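Local coordinates for protein superoxide dismutase (PDB 4F2N) that probably protects the parasite from oxidative damage by catalysing, at an iron centre, the dismutation of superoxide into oxygen and hydrogen peroxide, at residues Q104-S109 with C178-G183; T157-D162 with L168-T173. All blocks are in the same frame, centred on the assembly; numbering follows the deposited sequence.

Contact 1. Residues Q104-S109 with C178-G183; sequences QHFNHS and CPLTSG. With FE2 (Fe (II) ion), chain N.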
loop_
_atom_site.group_PDB
_atom_site.type_symbol
_atom_site.label_atom_id
_atom_site.label_comp_id
_atom_site.label_asym_id
_atom_site.label_seq_id
_atom_site.Cartn_x
_atom_site.Cartn_y
_atom_site.Cartn_z
ATOM N N GLN B 104 1.199 -12.957 -3.268
ATOM C CA GLN B 104 -0.107 -12.301 -3.464
ATOM C C GLN B 104 -1.173 -13.251 -4.005
ATOM O O GLN B 104 -2.359 -13.151 -3.636
ATOM C CB GLN B 104 0.001 -11.039 -4.348
ATOM C CG GLN B 104 0.662 -9.858 -3.625
ATOM C CD GLN B 104 -0.215 -9.294 -2.487
ATOM O OE1 GLN B 104 -0.266 -9.862 -1.382
ATOM N NE2 GLN B 104 -0.887 -8.178 -2.747
ATOM N N HIS B 105 -0.782 -14.171 -4.896
ATOM C CA HIS B 105 -1.737 -15.171 -5.399
ATOM C C HIS B 105 -2.253 -16.022 -4.260
ATOM O O HIS B 105 -3.463 -16.193 -4.081
ATOM C CB HIS B 105 -1.144 -16.015 -6.546
ATOM C CG HIS B 105 -2.038 -17.142 -7.016
ATOM N ND1 HIS B 105 -3.388 -17.018 -7.119
ATOM C CD2 HIS B 105 -1.730 -18.443 -7.451
ATOM C CE1 HIS B 105 -3.910 -18.163 -7.591
ATOM N NE2 HIS B 105 -2.907 -19.046 -7.773
ATOM N N PHE B 106 -1.337 -16.523 -3.458
ATOM C CA PHE B 106 -1.704 -17.327 -2.303
ATOM C C PHE B 106 -2.561 -16.488 -1.335
ATOM O O PHE B 106 -3.619 -16.959 -0.866
ATOM C CB PHE B 106 -0.448 -17.859 -1.583
ATOM C CG PHE B 106 -0.754 -18.467 -0.230
ATOM C CD1 PHE B 106 -1.070 -19.820 -0.124
ATOM C CD2 PHE B 106 -0.770 -17.682 0.926
ATOM C CE1 PHE B 106 -1.411 -20.385 1.116
ATOM C CE2 PHE B 106 -1.102 -18.226 2.168
ATOM C CZ PHE B 106 -1.419 -19.593 2.262
ATOM N N ASN B 107 -2.115 -15.266 -1.033
ATOM C CA ASN B 107 -2.796 -14.457 -0.007
ATOM C C ASN B 107 -4.237 -14.212 -0.404
ATOM O O ASN B 107 -5.136 -14.356 0.434
ATOM C CB ASN B 107 -2.093 -13.115 0.243
ATOM C CG ASN B 107 -0.718 -13.289 0.845
ATOM O OD1 ASN B 107 -0.403 -14.336 1.449
ATOM N ND2 ASN B 107 0.109 -12.271 0.695
ATOM N N HIS B 108 -4.462 -13.869 -1.677
ATOM C CA HIS B 108 -5.847 -13.610 -2.158
ATOM C C HIS B 108 -6.679 -14.870 -2.181
ATOM O O HIS B 108 -7.855 -14.844 -1.803
ATOM C CB HIS B 108 -5.871 -12.926 -3.544
ATOM C CG HIS B 108 -5.478 -11.456 -3.494
ATOM N ND1 HIS B 108 -4.179 -11.044 -3.519
ATOM C CD2 HIS B 108 -6.247 -10.315 -3.334
ATOM C CE1 HIS B 108 -4.123 -9.715 -3.407
ATOM N NE2 HIS B 108 -5.386 -9.251 -3.273
ATOM N N SER B 109 -6.102 -15.984 -2.638
ATOM C CA SER B 109 -6.817 -17.267 -2.662
ATOM C C SER B 109 -7.305 -17.654 -1.286
ATOM O O SER B 109 -8.426 -18.135 -1.112
ATOM C CB SER B 109 -5.934 -18.377 -3.272
ATOM O OG SER B 109 -5.646 -18.041 -4.620
ATOM N N CYS B 178 3.819 -13.013 4.144
ATOM C CA CYS B 178 2.974 -14.160 4.388
ATOM C C CYS B 178 3.568 -14.921 5.597
ATOM O O CYS B 178 4.758 -15.263 5.572
ATOM C CB CYS B 178 3.130 -14.977 3.110
ATOM S SG CYS B 178 2.124 -16.413 3.013
ATOM N N PRO B 179 2.782 -15.164 6.662
ATOM C CA PRO B 179 3.366 -15.771 7.879
ATOM C C PRO B 179 3.917 -17.193 7.696
ATOM O O PRO B 179 4.652 -17.691 8.523
ATOM C CB PRO B 179 2.188 -15.824 8.840
ATOM C CG PRO B 179 1.247 -14.757 8.336
ATOM C CD PRO B 179 1.343 -14.888 6.842
ATOM N N LEU B 180 3.569 -17.843 6.606
ATOM C CA LEU B 180 4.054 -19.191 6.435
ATOM C C LEU B 180 5.557 -19.184 6.133
ATOM O O LEU B 180 6.197 -20.211 6.286
ATOM C CB LEU B 180 3.209 -19.942 5.391
ATOM C CG LEU B 180 3.223 -19.340 3.998
ATOM C CD1 LEU B 180 4.471 -19.869 3.333
ATOM C CD2 LEU B 180 1.991 -19.773 3.212
ATOM N N THR B 181 6.130 -18.029 5.761
ATOM C CA THR B 181 7.588 -17.954 5.565
ATOM C C THR B 181 8.363 -18.049 6.896
ATOM O O THR B 181 9.555 -18.334 6.900
ATOM C CB THR B 181 8.033 -16.698 4.766
ATOM O OG1 THR B 181 7.650 -15.508 5.476
ATOM C CG2 THR B 181 7.361 -16.696 3.370
ATOM N N SER B 182 7.694 -17.823 8.016
ATOM C CA SER B 182 8.289 -18.079 9.325
ATOM C C SER B 182 7.786 -19.391 9.982
ATOM O O SER B 182 8.157 -19.699 11.110
ATOM C CB SER B 182 8.077 -16.878 10.251
ATOM O OG SER B 182 6.700 -16.752 10.538
ATOM N N GLY B 183 6.980 -20.172 9.277
ATOM C CA GLY B 183 6.525 -21.482 9.801
ATOM C C GLY B 183 5.199 -21.418 10.551
ATOM O O GLY B 183 4.763 -22.413 11.154
HETATM FE FE FE2 N . -5.872 -7.487 -2.345
HETATM O O HOH W 1 -3.745 -7.285 -1.613
#

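Contact 2. Residues T157-D162 with L168-T173; sequences TWLCVD and LLIDST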
loop_
_atom_site.group_PDB
_atom_site.type_symbol
_atom_site.label_atom_id
_atom_site.label_comp_id
_atom_site.label_asym_id
_atom_site.label_seq_id
_atom_site.Cartn_x
_atom_site.Cartn_y
_atom_site.Cartn_z
ATOM N N THR B 157 -3.473 -8.796 7.640
ATOM C CA THR B 157 -3.536 -9.133 9.052
ATOM C C THR B 157 -4.059 -10.580 9.170
ATOM O O THR B 157 -5.032 -10.964 8.496
ATOM C CB THR B 157 -4.456 -8.159 9.802
ATOM O OG1 THR B 157 -3.901 -6.850 9.663
ATOM C CG2 THR B 157 -4.523 -8.492 11.296
ATOM N N TRP B 158 -3.430 -11.348 10.046
ATOM C CA TRP B 158 -3.605 -12.799 10.066
ATOM C C TRP B 158 -3.933 -13.295 11.427
ATOM O O TRP B 158 -3.427 -12.772 12.429
ATOM C CB TRP B 158 -2.259 -13.447 9.719
ATOM C CG TRP B 158 -1.698 -13.047 8.380
ATOM C CD1 TRP B 158 -0.845 -11.972 8.090
ATOM C CD2 TRP B 158 -1.897 -13.734 7.097
ATOM N NE1 TRP B 158 -0.538 -11.947 6.759
ATOM C CE2 TRP B 158 -1.136 -12.959 6.097
ATOM C CE3 TRP B 158 -2.612 -14.871 6.686
ATOM C CZ2 TRP B 158 -1.087 -13.324 4.747
ATOM C CZ3 TRP B 158 -2.577 -15.228 5.315
ATOM C CH2 TRP B 158 -1.806 -14.471 4.369
ATOM N N LEU B 159 -4.736 -14.346 11.479
ATOM C CA LEU B 159 -4.811 -15.215 12.669
ATOM C C LEU B 159 -4.121 -16.523 12.288
ATOM O O LEU B 159 -4.492 -17.165 11.299
ATOM C CB LEU B 159 -6.278 -15.474 13.078
ATOM C CG LEU B 159 -6.538 -16.395 14.290
ATOM C CD1 LEU B 159 -5.979 -15.798 15.575
ATOM C CD2 LEU B 159 -8.047 -16.597 14.428
ATOM N N CYS B 160 -3.101 -16.889 13.047
ATOM C CA CYS B 160 -2.315 -18.087 12.780
ATOM C C CYS B 160 -2.240 -19.019 13.970
ATOM O O CYS B 160 -2.382 -18.603 15.139
ATOM C CB CYS B 160 -0.871 -17.752 12.358
ATOM S SG CYS B 160 -0.705 -16.730 10.882
ATOM N N VAL B 161 -1.976 -20.282 13.655
ATOM C CA VAL B 161 -1.622 -21.280 14.643
ATOM C C VAL B 161 -0.088 -21.410 14.579
ATOM O O VAL B 161 0.532 -21.521 13.482
ATOM C CB VAL B 161 -2.260 -22.651 14.295
ATOM C CG1 VAL B 161 -1.565 -23.788 15.033
ATOM C CG2 VAL B 161 -3.774 -22.645 14.527
ATOM N N ASP B 162 0.544 -21.388 15.740
ATOM C CA ASP B 162 1.958 -21.762 15.826
ATOM C C ASP B 162 1.982 -23.284 16.071
ATOM O O ASP B 162 1.509 -23.735 17.119
ATOM C CB ASP B 162 2.642 -20.995 16.985
ATOM C CG ASP B 162 4.116 -21.365 17.165
ATOM O OD1 ASP B 162 4.489 -22.547 16.987
ATOM O OD2 ASP B 162 4.903 -20.478 17.554
ATOM N N LEU B 168 -2.596 -19.580 19.297
ATOM C CA LEU B 168 -3.176 -18.762 18.236
ATOM C C LEU B 168 -2.583 -17.359 18.338
ATOM O O LEU B 168 -2.453 -16.809 19.447
ATOM C CB LEU B 168 -4.695 -18.688 18.390
ATOM C CG LEU B 168 -5.508 -19.887 17.906
ATOM C CD1 LEU B 168 -6.918 -19.743 18.437
ATOM C CD2 LEU B 168 -5.490 -19.940 16.387
ATOM N N LEU B 169 -2.223 -16.773 17.196
ATOM C CA LEU B 169 -1.511 -15.509 17.204
ATOM C C LEU B 169 -2.051 -14.581 16.128
ATOM O O LEU B 169 -2.356 -15.033 15.021
ATOM C CB LEU B 169 -0.000 -15.732 16.930
ATOM C CG LEU B 169 0.909 -16.615 17.802
ATOM C CD1 LEU B 169 2.223 -16.933 17.090
ATOM C CD2 LEU B 169 1.212 -15.979 19.153
ATOM N N ILE B 170 -2.131 -13.291 16.454
ATOM C CA ILE B 170 -2.366 -12.245 15.456
ATOM C C ILE B 170 -1.040 -11.714 14.960
ATOM O O ILE B 170 -0.202 -11.286 15.751
ATOM C CB ILE B 170 -3.236 -11.104 16.041
ATOM C CG1 ILE B 170 -4.549 -11.693 16.540
ATOM C CG2 ILE B 170 -3.476 -9.993 15.003
ATOM C CD1 ILE B 170 -5.433 -10.700 17.297
ATOM N N ASP B 171 -0.873 -11.705 13.638
ATOM C CA ASP B 171 0.346 -11.252 13.001
ATOM C C ASP B 171 -0.047 -10.331 11.843
ATOM O O ASP B 171 -1.019 -10.607 11.170
ATOM C CB ASP B 171 1.063 -12.488 12.453
ATOM C CG ASP B 171 2.488 -12.223 12.069
ATOM O OD1 ASP B 171 3.197 -11.542 12.854
ATOM O OD2 ASP B 171 2.919 -12.721 10.990
ATOM N N SER B 172 0.688 -9.245 11.633
ATOM C CA SER B 172 0.490 -8.372 10.470
ATOM C C SER B 172 1.696 -8.492 9.582
ATOM O O SER B 172 2.831 -8.577 10.082
ATOM C CB SER B 172 0.340 -6.931 10.931
ATOM O OG SER B 172 -0.972 -6.753 11.421
ATOM N N THR B 173 1.482 -8.507 8.266
ATOM C CA THR B 173 2.603 -8.469 7.342
ATOM C C THR B 173 2.466 -7.234 6.420
ATOM O O THR B 173 1.370 -6.674 6.275
ATOM C CB THR B 173 2.694 -9.745 6.482
ATOM O OG1 THR B 173 1.433 -9.953 5.798
ATOM C CG2 THR B 173 3.043 -11.010 7.363
#

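Contact 1. Residues Q104-S109 with C178-G183
The helical turn carrying Phe106 and Asn107 faces Cys178 and the start of the 3-10 turn 179-182 with no backbone bond between them, the closest CA atoms, of Asn107 and Cys178, lying 7.3 Å apart. Phe106 and Leu180 reach toward each other from opposite directions. The methyl CD2 of Leu180 sits over one face of the Phe106 ring, offset toward the rim, 3.9 Å from the centroid and 25° off the normal: a CH-pi contact in which CD2 comes within 3.5 Å of Phe106 CZ. Cys178 adds a sulfur-aromatic contact from an oblique direction, its SG 3.8 Å from Phe106 CD2. The anti placement of SG relative to the backbone N (chi1 -176°) carries the sulfur toward the helix, where it also lies 3.6 Å from Asn107 OD1. The Asn107 amide is held by its other end: ND2 donates to Gln104 OE1 (3.2 Å) and to Ala176 O. The next residue, His108, binds the ferrous ion through NE2, while its ND1 donates to Gln104 O at 2.8 Å, which fixes the imidazole's rotation; Gln104 NE2 meets the metal-bound water. His58, Asp191 and His195 complete the iron site. Around this buried junction between the alpha-hairpin region (helix 96-113) and the C-terminal region of the iron/manganese superoxide dismutase fold, helix 82-89 packs on Phe106 and Leu180, and strand 155-161 on Asn107.

Contact 2. Residues T157-D162 with L168-T173
Trp158 and Asp171 form one of two hydrogen-bonded pairs that hold these strands together, and Cys160 with Leu169 forms the other. Each pair closes a ring of two backbone bonds: Trp158 N to Asp171 O (2.8 Å) is answered by Asp171 N to Trp158 O, and Cys160 N to Leu169 O by Leu169 N to Cys160 O. Between and beside them lie the non-hydrogen-bonded pairs Thr157–Ser172, Leu159–Ile170 and Val161–Leu168. CA-H...O contacts supplement the ladder, with Ile170 CA 3.3 Å from Trp158 O and Leu168 CA 3.2 Å from Cys160 O.

The arrangement is an antiparallel beta hairpin, the N-to-C directions of the two short strand segments 152° apart, within the C-terminal domain of the iron/manganese superoxide dismutases. Strand 155-161 is the middle strand of the three-stranded sheet, bonded on its other side to strand 185-191, and strand 168-174 is outermost within the chain.

Among the side-chain polar contacts, the indole of Trp158 is held at its edge. NE1 points at Thr173 OG1, 3.0 Å away and only 5° out of the ring plane, in a nearly straight bond (169°). Thr173 OG1 is also hydrogen-bonded to Gly177 O. A weak bond of 3.4 Å links Thr157 OG1 and Ser172 OG.

Apolar contacts gather on the face bearing Leu159, Val161, Leu168 and Ile170. Val161 CG2 meets Leu168 CD2 at 3.7 Å, and Leu159 CD1 lies alongside Leu168 CB. Helix 137-149 packs against Leu159 and Ile170 through Phe140, and Tyr225 of helix 218-229 against Val161 and Leu168.

Overall arrangement
Along the chain, segment 104-109 comes first, both strands of contact 2 follow, and segment 178-183 comes last, so the hairpin falls between the two halves of contact 1. The centres of the contacts are 11 Å apart, and they touch directly: Pro179 packs on Trp158, Cys160 and Asp171, while Asn107 meets the indole of Trp158. Contact 1 joins the alpha-hairpin and C-terminal family regions, whereas contact 2 lies wholly in the latter. The pair illustrates how a metal site can draw on both regions: helix 96-113 supplies His108, and the sheet that includes the hairpin supplies Asp191 from strand 185-191.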